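Local coordinates for histidine kinase (Paraburkholderia phymatum, PDB 6NB0), which probably transfers phosphate from ATP to a histidine of a phospho-acceptor domain, as a phosphorelay sensor kinase, at residues T185-E189 with P227-E231; A219-D223 with R235-T239; H261-E266 with L278-S283. All coordinates share one frame; numbering follows the deposited sequence. Where two conformers were deposited one is given.

Interaction 1. Residues T185-E189 with P227-E231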
loop_
_atom_site.group_PDB
_atom_site.type_symbol
_atom_site.label_atom_id
_atom_site.label_comp_id
_atom_site.label_asym_id
_atom_site.label_seq_id
_atom_site.Cartn_x
_atom_site.Cartn_y
_atom_site.Cartn_z
ATOM N N THR A 185 17.055 1.894 1.406
ATOM C CA THR A 185 16.711 0.484 1.636
ATOM C C THR A 185 16.929 -0.357 0.376
ATOM O O THR A 185 17.406 -1.500 0.451
ATOM C CB THR A 185 15.256 0.391 2.103
ATOM O OG1 THR A 185 15.135 1.034 3.382
ATOM C CG2 THR A 185 14.803 -1.062 2.247
ATOM N N PHE A 186 16.572 0.182 -0.787
ATOM C CA PHE A 186 16.794 -0.563 -2.030
ATOM C C PHE A 186 18.272 -0.901 -2.205
ATOM O O PHE A 186 18.636 -2.035 -2.564
ATOM C CB PHE A 186 16.278 0.253 -3.226
ATOM C CG PHE A 186 16.469 -0.453 -4.556
ATOM C CD1 PHE A 186 17.632 -0.308 -5.272
ATOM C CD2 PHE A 186 15.477 -1.295 -5.047
ATOM C CE1 PHE A 186 17.825 -0.998 -6.481
ATOM C CE2 PHE A 186 15.644 -1.983 -6.245
ATOM C CZ PHE A 186 16.811 -1.825 -6.968
ATOM N N ALA A 187 19.141 0.093 -1.992
ATOM C CA ALA A 187 20.574 -0.140 -2.144
ATOM C C ALA A 187 21.050 -1.185 -1.152
ATOM O O ALA A 187 21.826 -2.083 -1.511
ATOM C CB ALA A 187 21.338 1.181 -1.964
ATOM N N VAL A 188 20.538 -1.122 0.090
ATOM C CA VAL A 188 20.893 -2.116 1.103
ATOM C C VAL A 188 20.449 -3.506 0.656
ATOM O O VAL A 188 21.207 -4.478 0.763
ATOM C CB VAL A 188 20.283 -1.737 2.467
ATOM C CG1 VAL A 188 20.456 -2.892 3.469
ATOM C CG2 VAL A 188 20.969 -0.453 2.991
ATOM N N GLU A 189 19.212 -3.618 0.134
ATOM C CA GLU A 189 18.722 -4.924 -0.324
ATOM C C GLU A 189 19.605 -5.479 -1.424
ATOM O O GLU A 189 19.807 -6.701 -1.523
ATOM C CB GLU A 189 17.268 -4.812 -0.815
ATOM C CG GLU A 189 16.221 -4.652 0.303
ATOM C CD GLU A 189 15.776 -5.990 0.890
ATOM O OE1 GLU A 189 16.559 -6.962 0.838
ATOM O OE2 GLU A 189 14.651 -6.071 1.417
ATOM N N PRO A 227 18.204 -11.636 5.393
ATOM C CA PRO A 227 16.993 -10.910 5.811
ATOM C C PRO A 227 16.572 -9.933 4.724
ATOM O O PRO A 227 17.394 -9.430 3.958
ATOM C CB PRO A 227 17.422 -10.167 7.084
ATOM C CG PRO A 227 18.699 -10.843 7.541
ATOM C CD PRO A 227 19.336 -11.475 6.332
ATOM N N HIS A 228 15.271 -9.649 4.673
ATOM C CA HIS A 228 14.756 -8.698 3.697
ATOM C C HIS A 228 13.665 -7.856 4.330
ATOM O O HIS A 228 13.033 -8.264 5.305
ATOM C CB HIS A 228 14.184 -9.427 2.470
ATOM C CG HIS A 228 15.216 -10.181 1.695
ATOM N ND1 HIS A 228 16.164 -9.554 0.918
ATOM C CD2 HIS A 228 15.443 -11.508 1.572
ATOM C CE1 HIS A 228 16.934 -10.469 0.349
ATOM N NE2 HIS A 228 16.520 -11.659 0.735
ATOM N N VAL A 229 13.438 -6.678 3.752
ATOM C CA VAL A 229 12.316 -5.819 4.112
ATOM C C VAL A 229 11.327 -5.680 2.951
ATOM O O VAL A 229 10.113 -5.759 3.149
ATOM C CB VAL A 229 12.831 -4.432 4.570
ATOM C CG1 VAL A 229 11.709 -3.426 4.677
ATOM C CG2 VAL A 229 13.556 -4.531 5.915
ATOM N N LEU A 230 11.836 -5.483 1.736
ATOM C CA LEU A 230 10.942 -5.280 0.596
ATOM C C LEU A 230 10.255 -6.593 0.194
ATOM O O LEU A 230 10.738 -7.695 0.465
ATOM C CB LEU A 230 11.724 -4.678 -0.583
ATOM C CG LEU A 230 12.427 -3.341 -0.281
ATOM C CD1 LEU A 230 13.222 -2.808 -1.497
ATOM C CD2 LEU A 230 11.419 -2.243 0.214
ATOM N N GLU A 231 9.121 -6.461 -0.490
ATOM C CA GLU A 231 8.338 -7.632 -0.883
ATOM C C GLU A 231 9.145 -8.572 -1.769
ATOM O O GLU A 231 9.923 -8.136 -2.621
ATOM C CB GLU A 231 7.080 -7.215 -1.639
ATOM C CG GLU A 231 5.977 -6.595 -0.818
ATOM C CD GLU A 231 4.815 -6.186 -1.715
ATOM O OE1 GLU A 231 5.062 -5.423 -2.690
ATOM O OE2 GLU A 231 3.675 -6.635 -1.462
#

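Interaction 2. Residues A219-D223 with R235-T239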
loop_
_atom_site.group_PDB
_atom_site.type_symbol
_atom_site.label_atom_id
_atom_site.label_comp_id
_atom_site.label_asym_id
_atom_site.label_seq_id
_atom_site.Cartn_x
_atom_site.Cartn_y
_atom_site.Cartn_z
ATOM N N ALA A 219 22.284 -9.994 -6.938
ATOM C CA ALA A 219 21.822 -11.308 -6.489
ATOM C C ALA A 219 21.377 -11.306 -5.031
ATOM O O ALA A 219 20.572 -12.163 -4.639
ATOM C CB ALA A 219 22.919 -12.365 -6.688
ATOM N N ALA A 220 21.859 -10.355 -4.221
ATOM C CA ALA A 220 21.413 -10.289 -2.831
ATOM C C ALA A 220 19.924 -9.967 -2.718
ATOM O O ALA A 220 19.293 -10.327 -1.722
ATOM C CB ALA A 220 22.252 -9.265 -2.067
ATOM N N LEU A 221 19.346 -9.293 -3.724
ATOM C CA LEU A 221 17.927 -8.929 -3.681
ATOM C C LEU A 221 17.036 -10.148 -3.487
ATOM O O LEU A 221 15.977 -10.064 -2.849
ATOM C CB LEU A 221 17.547 -8.220 -4.988
ATOM C CG LEU A 221 17.841 -6.721 -5.022
ATOM C CD1 LEU A 221 17.832 -6.226 -6.466
ATOM C CD2 LEU A 221 16.775 -6.013 -4.180
ATOM N N THR A 222 17.419 -11.280 -4.072
ATOM C CA THR A 222 16.577 -12.466 -4.064
ATOM C C THR A 222 17.197 -13.611 -3.283
ATOM O O THR A 222 16.740 -14.747 -3.404
ATOM C CB THR A 222 16.255 -12.920 -5.496
ATOM O OG1 THR A 222 17.466 -13.091 -6.237
ATOM C CG2 THR A 222 15.371 -11.898 -6.207
ATOM N N ASP A 223 18.222 -13.345 -2.485
ATOM C CA ASP A 223 18.883 -14.418 -1.748
ATOM C C ASP A 223 18.037 -14.807 -0.537
ATOM O O ASP A 223 17.925 -14.020 0.409
ATOM C CB ASP A 223 20.287 -13.955 -1.326
ATOM C CG ASP A 223 21.111 -15.047 -0.669
ATOM O OD1 ASP A 223 20.556 -16.072 -0.235
ATOM O OD2 ASP A 223 22.335 -14.865 -0.578
ATOM N N ARG A 235 11.330 -7.565 -5.025
ATOM C CA ARG A 235 12.766 -7.815 -5.095
ATOM C C ARG A 235 13.134 -8.635 -6.328
ATOM O O ARG A 235 14.131 -8.339 -6.997
ATOM C CB ARG A 235 13.236 -8.510 -3.819
ATOM C CG ARG A 235 13.246 -7.571 -2.606
ATOM C CD ARG A 235 13.777 -8.258 -1.328
ATOM N NE ARG A 235 12.814 -9.172 -0.698
ATOM C CZ ARG A 235 12.893 -10.503 -0.694
ATOM N NH1 ARG A 235 13.867 -11.153 -1.328
ATOM N NH2 ARG A 235 11.973 -11.205 -0.044
ATOM N N ALA A 236 12.353 -9.684 -6.633
ATOM C CA ALA A 236 12.572 -10.469 -7.843
ATOM C C ALA A 236 12.441 -9.610 -9.100
ATOM O O ALA A 236 13.299 -9.666 -9.994
ATOM C CB ALA A 236 11.591 -11.645 -7.896
ATOM N N GLN A 237 11.359 -8.825 -9.195
ATOM C CA GLN A 237 11.144 -7.985 -10.371
ATOM C C GLN A 237 12.297 -7.015 -10.569
ATOM O O GLN A 237 12.638 -6.691 -11.718
ATOM C CB GLN A 237 9.811 -7.217 -10.265
ATOM C CG GLN A 237 9.286 -6.695 -11.610
ATOM C CD GLN A 237 9.952 -5.391 -12.064
ATOM O OE1 GLN A 237 10.414 -4.602 -11.241
ATOM N NE2 GLN A 237 10.018 -5.181 -13.383
ATOM N N ALA A 238 12.936 -6.583 -9.475
ATOM C CA ALA A 238 14.002 -5.588 -9.591
ATOM C C ALA A 238 15.254 -6.160 -10.248
ATOM O O ALA A 238 16.065 -5.383 -10.761
ATOM C CB ALA A 238 14.360 -5.015 -8.220
ATOM N N THR A 239 15.446 -7.485 -10.217
ATOM C CA THR A 239 16.586 -8.077 -10.918
ATOM C C THR A 239 16.330 -8.227 -12.406
ATOM O O THR A 239 17.249 -8.602 -13.139
ATOM C CB THR A 239 16.954 -9.449 -10.331
ATOM O OG1 THR A 239 15.920 -10.395 -10.616
ATOM C CG2 THR A 239 17.186 -9.386 -8.815
#

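Interaction 3. Residues H261-E266 with L278-S283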
loop_
_atom_site.group_PDB
_atom_site.type_symbol
_atom_site.label_atom_id
_atom_site.label_comp_id
_atom_site.label_asym_id
_atom_site.label_seq_id
_atom_site.Cartn_x
_atom_site.Cartn_y
_atom_site.Cartn_z
ATOM N N HIS A 261 7.097 16.560 -6.449
ATOM C CA HIS A 261 7.821 17.755 -6.029
ATOM C C HIS A 261 8.520 18.457 -7.199
ATOM O O HIS A 261 9.550 19.104 -6.992
ATOM C CB HIS A 261 8.842 17.411 -4.934
ATOM C CG HIS A 261 8.230 17.122 -3.592
ATOM N ND1 HIS A 261 7.755 15.876 -3.245
ATOM C CD2 HIS A 261 8.030 17.916 -2.511
ATOM C CE1 HIS A 261 7.273 15.917 -2.013
ATOM N NE2 HIS A 261 7.436 17.142 -1.543
ATOM N N ASP A 262 7.982 18.346 -8.420
ATOM C CA ASP A 262 8.565 18.991 -9.603
ATOM C C ASP A 262 10.040 18.619 -9.762
ATOM O O ASP A 262 10.882 19.454 -10.098
ATOM C CB ASP A 262 8.392 20.505 -9.540
ATOM C CG ASP A 262 6.931 20.923 -9.506
ATOM O OD1 ASP A 262 6.082 20.133 -9.964
ATOM O OD2 ASP A 262 6.640 22.041 -9.030
ATOM N N GLY A 263 10.351 17.350 -9.512
ATOM C CA GLY A 263 11.708 16.842 -9.534
ATOM C C GLY A 263 11.828 15.662 -10.480
ATOM O O GLY A 263 11.084 15.539 -11.452
ATOM N N ALA A 264 12.768 14.775 -10.165
ATOM C CA ALA A 264 13.063 13.690 -11.085
ATOM C C ALA A 264 13.751 12.578 -10.319
ATOM O O ALA A 264 14.363 12.810 -9.271
ATOM C CB ALA A 264 13.954 14.159 -12.248
ATOM N N PHE A 265 13.676 11.369 -10.875
ATOM C CA PHE A 265 14.338 10.221 -10.254
ATOM C C PHE A 265 15.037 9.410 -11.335
ATOM O O PHE A 265 14.484 9.216 -12.416
ATOM C CB PHE A 265 13.323 9.354 -9.513
ATOM C CG PHE A 265 13.902 8.069 -9.011
ATOM C CD1 PHE A 265 14.799 8.078 -7.974
ATOM C CD2 PHE A 265 13.581 6.852 -9.622
ATOM C CE1 PHE A 265 15.367 6.886 -7.512
ATOM C CE2 PHE A 265 14.154 5.656 -9.169
ATOM C CZ PHE A 265 15.037 5.674 -8.110
ATOM N N GLU A 266 16.270 8.975 -11.071
ATOM C CA GLU A 266 17.029 8.199 -12.043
ATOM C C GLU A 266 17.588 6.972 -11.346
ATOM O O GLU A 266 18.304 7.099 -10.341
ATOM C CB GLU A 266 18.160 9.024 -12.669
ATOM C CG GLU A 266 17.686 10.274 -13.383
ATOM C CD GLU A 266 18.781 10.951 -14.178
ATOM O OE1 GLU A 266 19.890 11.139 -13.637
ATOM O OE2 GLU A 266 18.534 11.280 -15.353
ATOM N N LEU A 278 21.361 5.689 -7.370
ATOM C CA LEU A 278 19.986 6.164 -7.484
ATOM C C LEU A 278 20.027 7.665 -7.232
ATOM O O LEU A 278 20.619 8.106 -6.235
ATOM C CB LEU A 278 19.073 5.497 -6.448
ATOM C CG LEU A 278 19.046 3.958 -6.394
ATOM C CD1 LEU A 278 18.126 3.455 -5.265
ATOM C CD2 LEU A 278 18.602 3.366 -7.761
ATOM N N LYS A 279 19.431 8.452 -8.123
ATOM C CA LYS A 279 19.512 9.904 -8.018
ATOM C C LYS A 279 18.097 10.439 -7.870
ATOM O O LYS A 279 17.241 10.187 -8.729
ATOM C CB LYS A 279 20.198 10.532 -9.229
ATOM C CG LYS A 279 21.706 10.189 -9.338
ATOM C CD LYS A 279 22.306 10.817 -10.585
ATOM C CE LYS A 279 23.708 10.311 -10.815
ATOM N NZ LYS A 279 24.383 11.076 -11.918
ATOM N N PHE A 280 17.874 11.193 -6.798
ATOM C CA PHE A 280 16.587 11.794 -6.461
ATOM C C PHE A 280 16.741 13.317 -6.478
ATOM O O PHE A 280 17.704 13.855 -5.925
ATOM C CB PHE A 280 16.140 11.256 -5.085
ATOM C CG PHE A 280 14.833 11.829 -4.574
ATOM C CD1 PHE A 280 14.812 13.016 -3.854
ATOM C CD2 PHE A 280 13.635 11.153 -4.785
ATOM C CE1 PHE A 280 13.600 13.530 -3.364
ATOM C CE2 PHE A 280 12.416 11.673 -4.302
ATOM C CZ PHE A 280 12.407 12.849 -3.597
ATOM N N ARG A 281 15.816 14.019 -7.142
ATOM C CA ARG A 281 15.797 15.475 -7.084
ATOM C C ARG A 281 14.385 15.956 -6.795
ATOM O O ARG A 281 13.414 15.395 -7.311
ATOM C CB ARG A 281 16.221 16.155 -8.411
ATOM C CG ARG A 281 17.562 15.832 -9.007
ATOM C CD ARG A 281 17.775 16.769 -10.231
ATOM N NE ARG A 281 16.710 16.697 -11.244
ATOM C CZ ARG A 281 15.746 17.609 -11.419
ATOM N NH1 ARG A 281 15.687 18.685 -10.648
ATOM N NH2 ARG A 281 14.833 17.449 -12.372
ATOM N N ALA A 282 14.280 17.041 -6.030
ATOM C CA ALA A 282 12.988 17.629 -5.694
ATOM C C ALA A 282 13.160 19.134 -5.641
ATOM O O ALA A 282 14.199 19.615 -5.188
ATOM C CB ALA A 282 12.458 17.087 -4.347
ATOM N N SER A 283 12.156 19.875 -6.118
ATOM C CA SER A 283 12.219 21.322 -6.067
ATOM C C SER A 283 12.092 21.786 -4.623
ATOM O O SER A 283 11.341 21.216 -3.834
ATOM C CB SER A 283 11.115 21.944 -6.932
ATOM O OG SER A 283 11.090 23.338 -6.773
HETATM O O HOH W 1 13.806 19.786 -9.195
#

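Interaction 1. Residues T185-E189 with P227-E231
A single buried carboxylate, that of Glu-189, gathers three N-H groups from a loop that has no regular secondary structure. Its OE1 accepts from ND1 of His-228 over 2.6 Å, a short and nearly straight bond (170° at the hydrogen). The donor comes to the syn side of OE1, and the oxygen lies in the plane of the imidazole, at the ring's edge; carboxylate and ring are nearly coplanar, 19° apart. The other oxygen, OE2, takes two successive backbone amides, Val-229 N at 2.7 Å and Leu-230 N at 2.9 Å. The first approaches on the syn side but well out of the carboxylate plane, the second nearly along the C-O axis. With both oxygens engaged, the rotation of the carboxylate is fixed. A bend about CB-CG (chi2 -85°) swings the acid aside from the Leu-230 side chain, toward His-228 ND1 and the Val-229 amide, and leaves CG against the leucine.

Arg-154 adds a salt bridge to OE1, and with the three N-H donors would favour an ionised Glu-189. His-228 also donates from NE2, to the carbonyl of Asp-223, so its imidazole is probably protonated. Leu-230 CD1 lies 4.0 Å from Glu-189 CG, while its other methyl, CD2, meets Thr-185 CG2 at 4.1 Å. The OG1 of Thr-185 bonds instead to the carbonyl of Trp-181.

The arrangement is a His-carboxylate hydrogen bond, with the second carboxylate oxygen shared by two successive backbone amides, which ties the C-terminal end of helix 173-189 to the loop leading into helix 232-238.

Interaction 2. Residues A219-D223 with R235-T239
Leu-221 and Arg-235 supply the one hydrogen bond between the segments, and apolar contacts make up most of the rest. The Leu-221 carbonyl oxygen receives Arg-235 NH1 at 2.8 Å, with an angle of 168° at the hydrogen. The donor lies in the carbonyl plane and the oxygen in the plane of the guanidinium, at its edge. A turn in the arginine chain about CG-CD (chi3 -76°) folds it round this oxygen, so that Arg-235 CB and CD also pass close to it, CD at 3.2 Å.

Among the apolar contacts, Leu-221 runs past the arginine stem in the opposite direction, its CD2 lying 4.2 Å from Arg-235 CG. Its other methyl, CD1, lies 4.1 Å from Ala-238 CB and 4.0 Å from Thr-239 CG2. The methyl of Thr-222 rests on the helix backbone, with CG2 3.5 Å from Ala-236 CA, and also touches Thr-239 CG2.

A bond within segment 235-239 orients Thr-239: its OG1 donates to Ala-236 O (2.8 Å), which also accepts Thr-239 N, and this turns CG2 toward Leu-221.

Arg-235 NE bonds to the carbonyl of Leu-230, giving the guanidinium a second backbone partner. The short helix 232-238 thus lies against the loop that follows strand 207-214, and helix 173-189 packs on both, Glu-189 touching Leu-221 and Arg-235 while Phe-186 touches Ala-238.

Interaction 3. Residues H261-E266 with L278-S283
Ala-264 and Arg-281 form an antiparallel hydrogen-bonded pair, and Glu-266 with Lys-279 forms the next; Phe-265 and Phe-280 are the non-hydrogen-bonded pair between them. Arg-281 N reaches Ala-264 O at 2.8 Å, whereas the return bond, Ala-264 N to Arg-281 O, is longer at 3.0 Å. A further bond, Ser-283 N to His-261 O (2.9 Å), carries the pairing back past the start of strand 264-267. Gly-263 CA approaches Arg-281 O to 3.2 Å in a CA-H...O contact.

On the face bearing Ala-264, the arginine doubles back over its partner: a bend about CG-CD (chi3 -56°) lays one face of the guanidinium over Ala-264 N, and its NH2 comes 3.4 Å from Ala-264 CB. A water that donates to Asp-262 O accepts a weak bond from Arg-281 NH1, linking the guanidinium to the turn before the strand. Glu-266 and Lys-279 share this face.

The face bearing Phe-265 and Phe-280 is largely apolar. Phe-265, with CG anti to the backbone N (chi1 172°), sends its ring along the neighbouring strand, CD1 3.3 Å from Lys-279 O and CE1 4.1 Å from Leu-278 CB, with Phe-280 CA at the ring's edge. His-261 CB packs on Ala-282 CB at 3.7 Å, its imidazole bonded to Val-257 O and Asp-172 N. Helices 173-189 and 252-260 cover Phe-265 and Phe-280.

Positioning the entry to the first strand is a Schellman motif that ends helix 252-260, with Asp-262 at positive phi as its C-prime residue. The whole is a beta hairpin at the edge of the mixed sheet, as in the alpha/beta-sandwich ATP-binding domain of histidine kinases.

Interactions 1 and 2 are neighbours, their centres about 9 Å apart, and their segments alternate along the chain: 185-189, 219-223, 227-231, 235-239. They touch directly, His-228 CE1 packing near Ala-220 O among other contacts, so that the end of helix 173-189, the long loop after strand 207-214 and helix 232-238 form one connected region. Interaction 3 follows later in the sequence, across the centre of the chain, about 21 Å from interaction 1 and 24 Å from interaction 2, centre to centre. Helix 173-189 links the two regions: Phe-186 touches Leu-278, and residues nearer its start cover the hairpin. Loop and sheet edge are thus built onto one helix.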